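Local structure of cGAS/DncV-like nucleotidyltransferase in E. coli homolog (Elizabethkingia meningoseptica ATCC 13253 = NBRC 12535, 6E0O) at residues A103-A108 against V137-V142; D211-S216 against R275-G280; Y248-M251 against D256-E259. The protein synthesises cyclic dinucleotide second messengers from nucleoside triphosphates, using magnesium, as the signal-producing enzyme of a bacterial CBASS antiphage defence system. All coordinates share one frame; numbering follows the deposited sequence.

In the fold
Contact 1 lies in the nucleotidyltransferase part of the chain, where helix 98-113 packs on strand 135-147. Its touching residues are all buried. Contacts 2 and 3 belong to the helical part, and their centres are about 12 Å apart. They are joined because helix 236-252, which carries 248-251, packs on helix 275-289, which carries 275-280: Ala278 and Leu279 meet Met251 and Tyr248. Contact 3 is nested in the chain between the segments of contact 2. Contact 2 is partly buried, contact 3 buried. Contact 1 is van der Waals packing, contact 2 sets leucine beside an acidic helix residue, and contact 3 adds a buried hydrogen bond.

Contact 1. Residues A103-A108 against V137-V142; sequences ADTEEA and VIPCFV. With nucleotides of chain B.
Within 103-108, Thr105 alone meets the strand, and its two branches touch different residues, Val137 and Pro139. The apolar part is the methyl: CG2 of Thr105 lies 4.0 Å from CG1 of Val137. Both atoms are held out from the backbone in the same way. In Thr105, chi1 -60° places OG1 beside the backbone N and CG2 anti to it, and Val137 has CG1 opposite its N (chi1 177°). The two side chains cross at a slant. They touch at one methyl pair. Around them Ile30 of helix 21-38 and Leu109 of helix 98-113 also pack on Val137, and Leu101 of helix 98-113 packs on Pro139, while Phe38 and Met66 pack on Thr105.

The second kind of contact is polar against apolar. OG1 of Thr105 rests 3.6 Å from CB of Pro139, and the ring's CG is a little farther, at 4.1 Å from the same oxygen. This is van der Waals contact. The hydroxyl is satisfied within its own helix, by a hydrogen bond with the carbonyl oxygen of Leu101 one turn earlier.

The helix thus lies against one face of the central mixed sheet of a nucleotidyltransferase fold, in the family of cGAS and DncV. Strand 135-147 pairs in parallel with strand 62-68. Asp136, near the start of this strand and next to Val137, probably binds magnesium, as in a near-identical protein.

The nucleotide contacts lie across the strand. Val137 and Pro139 face the helix, but Ile138 between them points away from it at its CB. CD1 of Ile138 comes 3.6 Å from O3' of the bound A2 of chain B. The same methyl of Ile138 is also 3.6 Å from the other ribose oxygen, O2' of A2 of chain B.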
loop_
_atom_site.group_PDB
_atom_site.type_symbol
_atom_site.label_atom_id
_atom_site.label_comp_id
_atom_site.label_asym_id
_atom_site.label_seq_id
_atom_site.Cartn_x
_atom_site.Cartn_y
_atom_site.Cartn_z
ATOM N N ALA A 103 -18.668 1.411 -13.911
ATOM C CA ALA A 103 -20.063 0.991 -13.796
ATOM C C ALA A 103 -20.230 -0.479 -14.161
ATOM O O ALA A 103 -20.971 -1.214 -13.500
ATOM C CB ALA A 103 -20.951 1.857 -14.687
ATOM N N ASP A 104 -19.548 -0.927 -15.214
ATOM C CA ASP A 104 -19.640 -2.325 -15.616
ATOM C C ASP A 104 -19.013 -3.235 -14.570
ATOM O O ASP A 104 -19.501 -4.346 -14.326
ATOM C CB ASP A 104 -18.952 -2.514 -16.967
ATOM C CG ASP A 104 -19.731 -1.905 -18.119
ATOM O OD1 ASP A 104 -20.890 -1.468 -17.920
ATOM O OD2 ASP A 104 -19.170 -1.861 -19.234
ATOM N N THR A 105 -17.929 -2.775 -13.939
ATOM C CA THR A 105 -17.298 -3.535 -12.867
ATOM C C THR A 105 -18.249 -3.671 -11.688
ATOM O O THR A 105 -18.417 -4.759 -11.131
ATOM C CB THR A 105 -16.006 -2.835 -12.436
ATOM O OG1 THR A 105 -15.112 -2.743 -13.545
ATOM C CG2 THR A 105 -15.318 -3.617 -11.336
ATOM N N GLU A 106 -18.893 -2.566 -11.301
ATOM C CA GLU A 106 -19.861 -2.613 -10.212
ATOM C C GLU A 106 -20.998 -3.575 -10.535
ATOM O O GLU A 106 -21.424 -4.359 -9.682
ATOM C CB GLU A 106 -20.379 -1.199 -9.945
ATOM C CG GLU A 106 -21.312 -1.102 -8.771
ATOM C CD GLU A 106 -21.791 0.316 -8.504
ATOM O OE1 GLU A 106 -21.364 1.250 -9.217
ATOM O OE2 GLU A 106 -22.600 0.497 -7.577
ATOM N N GLU A 107 -21.473 -3.553 -11.779
ATOM C CA GLU A 107 -22.561 -4.433 -12.189
ATOM C C GLU A 107 -22.140 -5.892 -12.119
ATOM O O GLU A 107 -22.882 -6.739 -11.610
ATOM C CB GLU A 107 -22.963 -4.057 -13.609
ATOM C CG GLU A 107 -24.116 -4.797 -14.185
ATOM C CD GLU A 107 -24.582 -4.157 -15.479
ATOM O OE1 GLU A 107 -24.850 -2.936 -15.479
ATOM O OE2 GLU A 107 -24.660 -4.874 -16.496
ATOM N N ALA A 108 -20.955 -6.210 -12.642
ATOM C CA ALA A 108 -20.465 -7.582 -12.591
ATOM C C ALA A 108 -20.413 -8.080 -11.157
ATOM O O ALA A 108 -20.776 -9.226 -10.873
ATOM C CB ALA A 108 -19.081 -7.664 -13.239
ATOM N N VAL A 137 -12.020 -3.625 -5.092
ATOM C CA VAL A 137 -11.736 -3.910 -6.491
ATOM C C VAL A 137 -11.456 -2.588 -7.190
ATOM O O VAL A 137 -12.280 -1.668 -7.152
ATOM C CB VAL A 137 -12.893 -4.674 -7.151
ATOM C CG1 VAL A 137 -12.609 -4.895 -8.621
ATOM C CG2 VAL A 137 -13.127 -5.979 -6.417
ATOM N N ILE A 138 -10.296 -2.497 -7.832
ATOM C CA ILE A 138 -9.817 -1.250 -8.421
ATOM C C ILE A 138 -9.796 -1.409 -9.937
ATOM O O ILE A 138 -8.783 -1.864 -10.496
ATOM C CB ILE A 138 -8.428 -0.880 -7.878
ATOM C CG1 ILE A 138 -8.469 -0.819 -6.347
ATOM C CG2 ILE A 138 -7.985 0.445 -8.450
ATOM C CD1 ILE A 138 -7.164 -1.111 -5.697
ATOM N N PRO A 139 -10.879 -1.081 -10.642
ATOM C CA PRO A 139 -10.803 -1.039 -12.110
ATOM C C PRO A 139 -9.858 0.070 -12.548
ATOM O O PRO A 139 -9.792 1.133 -11.926
ATOM C CB PRO A 139 -12.251 -0.766 -12.537
ATOM C CG PRO A 139 -12.848 -0.057 -11.381
ATOM C CD PRO A 139 -12.196 -0.647 -10.143
ATOM N N CYS A 140 -9.127 -0.183 -13.629
ATOM C CA CYS A 140 -8.133 0.774 -14.097
ATOM C C CYS A 140 -7.720 0.422 -15.516
ATOM O O CYS A 140 -8.121 -0.605 -16.067
ATOM C CB CYS A 140 -6.908 0.805 -13.180
ATOM S SG CYS A 140 -6.047 -0.786 -13.073
ATOM N N PHE A 141 -6.916 1.306 -16.100
ATOM C CA PHE A 141 -6.319 1.130 -17.410
ATOM C C PHE A 141 -4.795 1.137 -17.292
ATOM O O PHE A 141 -4.227 1.537 -16.271
ATOM C CB PHE A 141 -6.723 2.284 -18.338
ATOM C CG PHE A 141 -8.191 2.339 -18.696
ATOM C CD1 PHE A 141 -8.844 1.245 -19.236
ATOM C CD2 PHE A 141 -8.902 3.513 -18.534
ATOM C CE1 PHE A 141 -10.182 1.325 -19.594
ATOM C CE2 PHE A 141 -10.240 3.589 -18.889
ATOM C CZ PHE A 141 -10.876 2.492 -19.408
ATOM N N VAL A 142 -4.136 0.692 -18.364
ATOM C CA VAL A 142 -2.693 0.848 -18.486
ATOM C C VAL A 142 -2.321 2.318 -18.553
ATOM O O VAL A 142 -2.991 3.127 -19.208
ATOM C CB VAL A 142 -2.200 0.120 -19.748
ATOM C CG1 VAL A 142 -0.732 0.432 -20.032
ATOM C CG2 VAL A 142 -2.409 -1.369 -19.628
ATOM P P A B 2 -7.490 5.195 -0.000
ATOM O OP1 A B 2 -7.365 6.196 -1.092
ATOM O OP2 A B 2 -8.579 5.345 1.003
ATOM O "O5'" A B 2 -7.653 3.760 -0.677
ATOM C "C5'" A B 2 -8.906 3.327 -1.200
ATOM C "C4'" A B 2 -8.731 2.258 -2.252
ATOM O "O4'" A B 2 -8.133 2.861 -3.430
ATOM C "C3'" A B 2 -7.821 1.099 -1.854
ATOM O "O3'" A B 2 -8.288 -0.117 -2.434
ATOM C "C2'" A B 2 -6.480 1.490 -2.462
ATOM O "O2'" A B 2 -5.627 0.402 -2.760
ATOM C "C1'" A B 2 -6.902 2.233 -3.727
ATOM N N9 A B 2 -5.951 3.274 -4.115
ATOM C C8 A B 2 -5.766 4.495 -3.509
ATOM N N7 A B 2 -4.836 5.228 -4.065
ATOM C C5 A B 2 -4.365 4.434 -5.101
ATOM C C6 A B 2 -3.362 4.631 -6.070
ATOM N N6 A B 2 -2.616 5.732 -6.179
ATOM N N1 A B 2 -3.172 3.637 -6.949
ATOM C C2 A B 2 -3.896 2.522 -6.869
ATOM N N3 A B 2 -4.866 2.217 -6.007
ATOM C C4 A B 2 -5.049 3.227 -5.143
#

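Contact 2. Residues D211-S216 against R275-G280; sequences DNLVSS and RQDALG
The chain around Leu213 runs past the first turn of helix 275-289, with CA of Leu213 6.3 Å from CA of Asp277, the nearest approach of the two backbones. Leu213 and Asp277 carry most of the contact. Their side chains run alongside each other in opposite directions. CG of Leu213 is opposite its backbone N (chi1 179°), which brings the CD1 methyl over to the helix. There CD1 of Leu213 lies 3.9 Å from OD1 of Asp277, and 4.1 Å from the backbone O of Asp277. The aspartate meets the loop backbone in return: CB of Asp277 is 3.9 Å from O of Leu213. Val214 adds a lighter touch, with CG1 of Val214 4.3 Å from O of Asp277.

Polar bonds hold both sides from outside the two segments. N of Asp277 bonds to OG1 of Thr274, and OD2 of Asp277 is hydrogen-bonded to a residue just beyond the segments. Arg273, just before the helix, donates from NH2 to O of Asn212 and, weakly, from NE to O of Leu213. Ser215 is the N-cap of helix 216-224, and its OG accepts from N of Phe218. The next residue, Ser216, hydrogen-bonds a modified group of the bound ligand chain and Lys197; both residues probably bind GTP, as in a near-identical protein. The loop thus leads from the surface of helix 275-289 to the nucleotide site.

All the cross-contact pairs join a carbon to an oxygen. Helix 275-289 therefore meets this loop here by van der Waals packing, and Arg273 supplies the directed bonds that bridge them.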
loop_
_atom_site.group_PDB
_atom_site.type_symbol
_atom_site.label_atom_id
_atom_site.label_comp_id
_atom_site.label_asym_id
_atom_site.label_seq_id
_atom_site.Cartn_x
_atom_site.Cartn_y
_atom_site.Cartn_z
ATOM N N ASP A 211 -6.679 9.915 11.440
ATOM C CA ASP A 211 -6.560 8.654 10.724
ATOM C C ASP A 211 -5.969 8.820 9.333
ATOM O O ASP A 211 -5.724 7.807 8.673
ATOM C CB ASP A 211 -7.894 7.901 10.674
ATOM C CG ASP A 211 -8.964 8.638 9.908
ATOM O OD1 ASP A 211 -8.686 9.723 9.359
ATOM O OD2 ASP A 211 -10.099 8.118 9.855
ATOM N N ASN A 212 -5.716 10.053 8.885
ATOM C CA ASN A 212 -5.105 10.296 7.582
ATOM C C ASN A 212 -3.831 11.133 7.663
ATOM O O ASN A 212 -3.375 11.643 6.630
ATOM C CB ASN A 212 -6.099 10.947 6.611
ATOM C CG ASN A 212 -6.587 12.304 7.087
ATOM O OD1 ASN A 212 -6.232 12.769 8.173
ATOM N ND2 ASN A 212 -7.402 12.952 6.263
ATOM N N LEU A 213 -3.243 11.301 8.853
ATOM C CA LEU A 213 -1.948 11.969 8.939
ATOM C C LEU A 213 -0.942 11.290 8.019
ATOM O O LEU A 213 -0.228 11.949 7.254
ATOM C CB LEU A 213 -1.439 11.976 10.380
ATOM C CG LEU A 213 -0.071 12.643 10.563
ATOM C CD1 LEU A 213 -0.125 14.127 10.207
ATOM C CD2 LEU A 213 0.428 12.444 11.997
ATOM N N VAL A 214 -0.877 9.962 8.080
ATOM C CA VAL A 214 -0.032 9.181 7.188
ATOM C C VAL A 214 -0.800 7.944 6.744
ATOM O O VAL A 214 -1.646 7.414 7.469
ATOM C CB VAL A 214 1.310 8.767 7.843
ATOM C CG1 VAL A 214 2.100 9.992 8.273
ATOM C CG2 VAL A 214 1.061 7.814 9.003
ATOM N N SER A 215 -0.511 7.497 5.537
ATOM C CA SER A 215 -1.073 6.272 4.995
ATOM C C SER A 215 -0.005 5.187 5.036
ATOM O O SER A 215 1.183 5.452 5.239
ATOM C CB SER A 215 -1.477 6.501 3.538
ATOM O OG SER A 215 -0.300 6.702 2.768
ATOM N N SER A 216 -0.436 3.947 4.809
ATOM C CA SER A 216 0.512 2.843 4.691
ATOM C C SER A 216 1.524 3.110 3.588
ATOM O O SER A 216 2.723 2.881 3.764
ATOM C CB SER A 216 -0.220 1.530 4.406
ATOM O OG SER A 216 0.711 0.504 4.070
ATOM N N ARG A 275 6.468 16.903 4.100
ATOM C CA ARG A 275 7.510 16.539 5.050
ATOM C C ARG A 275 7.084 16.825 6.483
ATOM O O ARG A 275 7.495 16.111 7.406
ATOM C CB ARG A 275 8.801 17.280 4.719
ATOM C CG ARG A 275 9.426 16.858 3.401
ATOM C CD ARG A 275 10.662 17.671 3.096
ATOM N NE ARG A 275 11.246 17.357 1.798
ATOM C CZ ARG A 275 10.801 17.829 0.639
ATOM N NH1 ARG A 275 9.746 18.627 0.602
ATOM N NH2 ARG A 275 11.404 17.494 -0.488
ATOM N N GLN A 276 6.279 17.868 6.694
ATOM C CA GLN A 276 5.797 18.171 8.032
ATOM C C GLN A 276 4.920 17.045 8.568
ATOM O O GLN A 276 4.988 16.709 9.758
ATOM C CB GLN A 276 5.050 19.498 8.012
ATOM C CG GLN A 276 4.457 19.872 9.351
ATOM C CD GLN A 276 5.492 20.011 10.446
ATOM O OE1 GLN A 276 6.582 20.568 10.248
ATOM N NE2 GLN A 276 5.148 19.524 11.632
ATOM N N ASP A 277 4.082 16.453 7.710
ATOM C CA ASP A 277 3.296 15.295 8.131
ATOM C C ASP A 277 4.207 14.184 8.639
ATOM O O ASP A 277 3.947 13.570 9.679
ATOM C CB ASP A 277 2.473 14.751 6.962
ATOM C CG ASP A 277 1.396 15.698 6.490
ATOM O OD1 ASP A 277 0.916 16.510 7.309
ATOM O OD2 ASP A 277 1.034 15.629 5.289
ATOM N N ALA A 278 5.271 13.896 7.890
ATOM C CA ALA A 278 6.200 12.843 8.280
ATOM C C ALA A 278 6.952 13.203 9.556
ATOM O O ALA A 278 7.167 12.345 10.415
ATOM C CB ALA A 278 7.179 12.598 7.139
ATOM N N LEU A 279 7.388 14.460 9.678
ATOM C CA LEU A 279 8.081 14.901 10.883
ATOM C C LEU A 279 7.199 14.741 12.112
ATOM O O LEU A 279 7.637 14.207 13.140
ATOM C CB LEU A 279 8.496 16.355 10.720
ATOM C CG LEU A 279 9.197 16.999 11.915
ATOM C CD1 LEU A 279 10.513 16.312 12.197
ATOM C CD2 LEU A 279 9.397 18.477 11.617
ATOM N N GLY A 280 5.954 15.203 12.027
ATOM C CA GLY A 280 5.056 15.077 13.153
ATOM C C GLY A 280 4.768 13.633 13.497
ATOM O O GLY A 280 4.720 13.260 14.671
#

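Contact 3. Residues Y248-M251 against D256-E259; sequences YEDM and DYTE
Tyr257 reaches back to helix 236-252 and meets both Asp250 and Met251, which are neighbours in the last turn of that helix. This is the tight part of the contact. The phenol donates to the carboxylate, with OH of Tyr257 2.7 Å from OD2 of Asp250. The oxygen uses its anti lone pair, the one turned away from OD1. It sits at the edge of the ring and in its plane, while the carboxylate itself stands nearly upright to the ring, with the planes 88° apart. OD1 of Asp250 has a second partner, a salt bridge to NZ of Lys246 one turn earlier. The carboxylate is thus held at both oxygens, and the nearby lysine would probably help to keep it charged.

Met251 comes from a different direction, over a face of the ring. Bends at chi2 (-55°) and chi3 (95°) turn its end toward the tyrosine. The methyl sits over the CZ-CE2 rim of that face. CE of Met251 lies 3.7 Å from CZ of Tyr257, and 3.8 Å from the ring centroid, a CH-pi contact. The sulfur stands farther back above the same ring, with SD of Met251 5.3 Å from the centroid of Tyr257.

The outer side is looser. Asp256 and Glu249 are exposed, and Asp256 makes a long, weak ion pair with Arg275. Thr258 turns its hydroxyl to its own chain, where OG1 of Thr258 donates to O of Glu259 at 2.8 Å.

The geometry is that of a Met-aromatic contact joined to a tyrosine-aspartate hydrogen bond. It pins the loop after helix 236-252 to that helix, in the helical part of this nucleotidyltransferase.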
loop_
_atom_site.group_PDB
_atom_site.type_symbol
_atom_site.label_atom_id
_atom_site.label_comp_id
_atom_site.label_asym_id
_atom_site.label_seq_id
_atom_site.Cartn_x
_atom_site.Cartn_y
_atom_site.Cartn_z
ATOM N N TYR A 248 13.144 11.628 10.760
ATOM C CA TYR A 248 12.920 12.891 11.457
ATOM C C TYR A 248 13.931 13.935 11.019
ATOM O O TYR A 248 13.561 15.045 10.621
ATOM C CB TYR A 248 13.001 12.598 12.952
ATOM C CG TYR A 248 12.792 13.703 13.945
ATOM C CD1 TYR A 248 13.842 14.516 14.335
ATOM C CD2 TYR A 248 11.580 13.852 14.594
ATOM C CE1 TYR A 248 13.671 15.489 15.308
ATOM C CE2 TYR A 248 11.407 14.810 15.570
ATOM C CZ TYR A 248 12.456 15.630 15.923
ATOM O OH TYR A 248 12.278 16.568 16.908
ATOM N N GLU A 249 15.218 13.586 11.060
ATOM C CA GLU A 249 16.251 14.537 10.676
ATOM C C GLU A 249 16.153 14.884 9.196
ATOM O O GLU A 249 16.289 16.054 8.815
ATOM C CB GLU A 249 17.633 13.987 11.033
ATOM C CG GLU A 249 17.869 13.905 12.535
ATOM C CD GLU A 249 19.268 13.458 12.901
ATOM O OE1 GLU A 249 20.071 13.192 11.983
ATOM O OE2 GLU A 249 19.557 13.361 14.113
ATOM N N ASP A 250 15.891 13.883 8.349
ATOM C CA ASP A 250 15.749 14.145 6.920
ATOM C C ASP A 250 14.613 15.124 6.645
ATOM O O ASP A 250 14.714 15.954 5.737
ATOM C CB ASP A 250 15.511 12.837 6.162
ATOM C CG ASP A 250 16.777 12.049 5.927
ATOM O OD1 ASP A 250 17.897 12.581 6.126
ATOM O OD2 ASP A 250 16.645 10.880 5.532
ATOM N N MET A 251 13.513 15.027 7.401
ATOM C CA MET A 251 12.393 15.937 7.181
ATOM C C MET A 251 12.769 17.357 7.589
ATOM O O MET A 251 12.465 18.314 6.870
ATOM C CB MET A 251 11.147 15.474 7.934
ATOM C CG MET A 251 10.620 14.118 7.462
ATOM S SD MET A 251 10.255 13.970 5.693
ATOM C CE MET A 251 11.792 13.269 5.097
ATOM N N ASP A 256 15.039 14.971 -0.290
ATOM C CA ASP A 256 14.348 14.554 -1.511
ATOM C C ASP A 256 14.194 13.038 -1.507
ATOM O O ASP A 256 15.042 12.304 -2.008
ATOM C CB ASP A 256 15.113 15.022 -2.744
ATOM C CG ASP A 256 15.103 16.521 -2.901
ATOM O OD1 ASP A 256 14.069 17.140 -2.588
ATOM O OD2 ASP A 256 16.132 17.074 -3.338
ATOM N N TYR A 257 13.105 12.568 -0.913
ATOM C CA TYR A 257 12.785 11.152 -0.871
ATOM C C TYR A 257 12.102 10.726 -2.164
ATOM O O TYR A 257 11.326 11.476 -2.759
ATOM C CB TYR A 257 11.830 10.899 0.300
ATOM C CG TYR A 257 12.476 10.697 1.655
ATOM C CD1 TYR A 257 13.774 11.118 1.926
ATOM C CD2 TYR A 257 11.775 10.055 2.667
ATOM C CE1 TYR A 257 14.351 10.888 3.170
ATOM C CE2 TYR A 257 12.341 9.824 3.894
ATOM C CZ TYR A 257 13.620 10.239 4.145
ATOM O OH TYR A 257 14.140 9.976 5.385
ATOM N N THR A 258 12.357 9.492 -2.573
ATOM C CA THR A 258 11.623 8.906 -3.685
ATOM C C THR A 258 10.464 8.057 -3.165
ATOM O O THR A 258 10.445 7.618 -2.014
ATOM C CB THR A 258 12.521 8.032 -4.571
ATOM O OG1 THR A 258 12.850 6.822 -3.884
ATOM C CG2 THR A 258 13.806 8.741 -4.955
ATOM N N GLU A 259 9.491 7.807 -4.038
ATOM C CA GLU A 259 8.566 6.710 -3.806
ATOM C C GLU A 259 9.348 5.406 -3.866
ATOM O O GLU A 259 10.468 5.360 -4.372
ATOM C CB GLU A 259 7.435 6.746 -4.837
ATOM C CG GLU A 259 6.562 7.997 -4.671
ATOM C CD GLU A 259 5.342 8.055 -5.562
ATOM O OE1 GLU A 259 5.250 7.268 -6.518
ATOM O OE2 GLU A 259 4.461 8.902 -5.306
#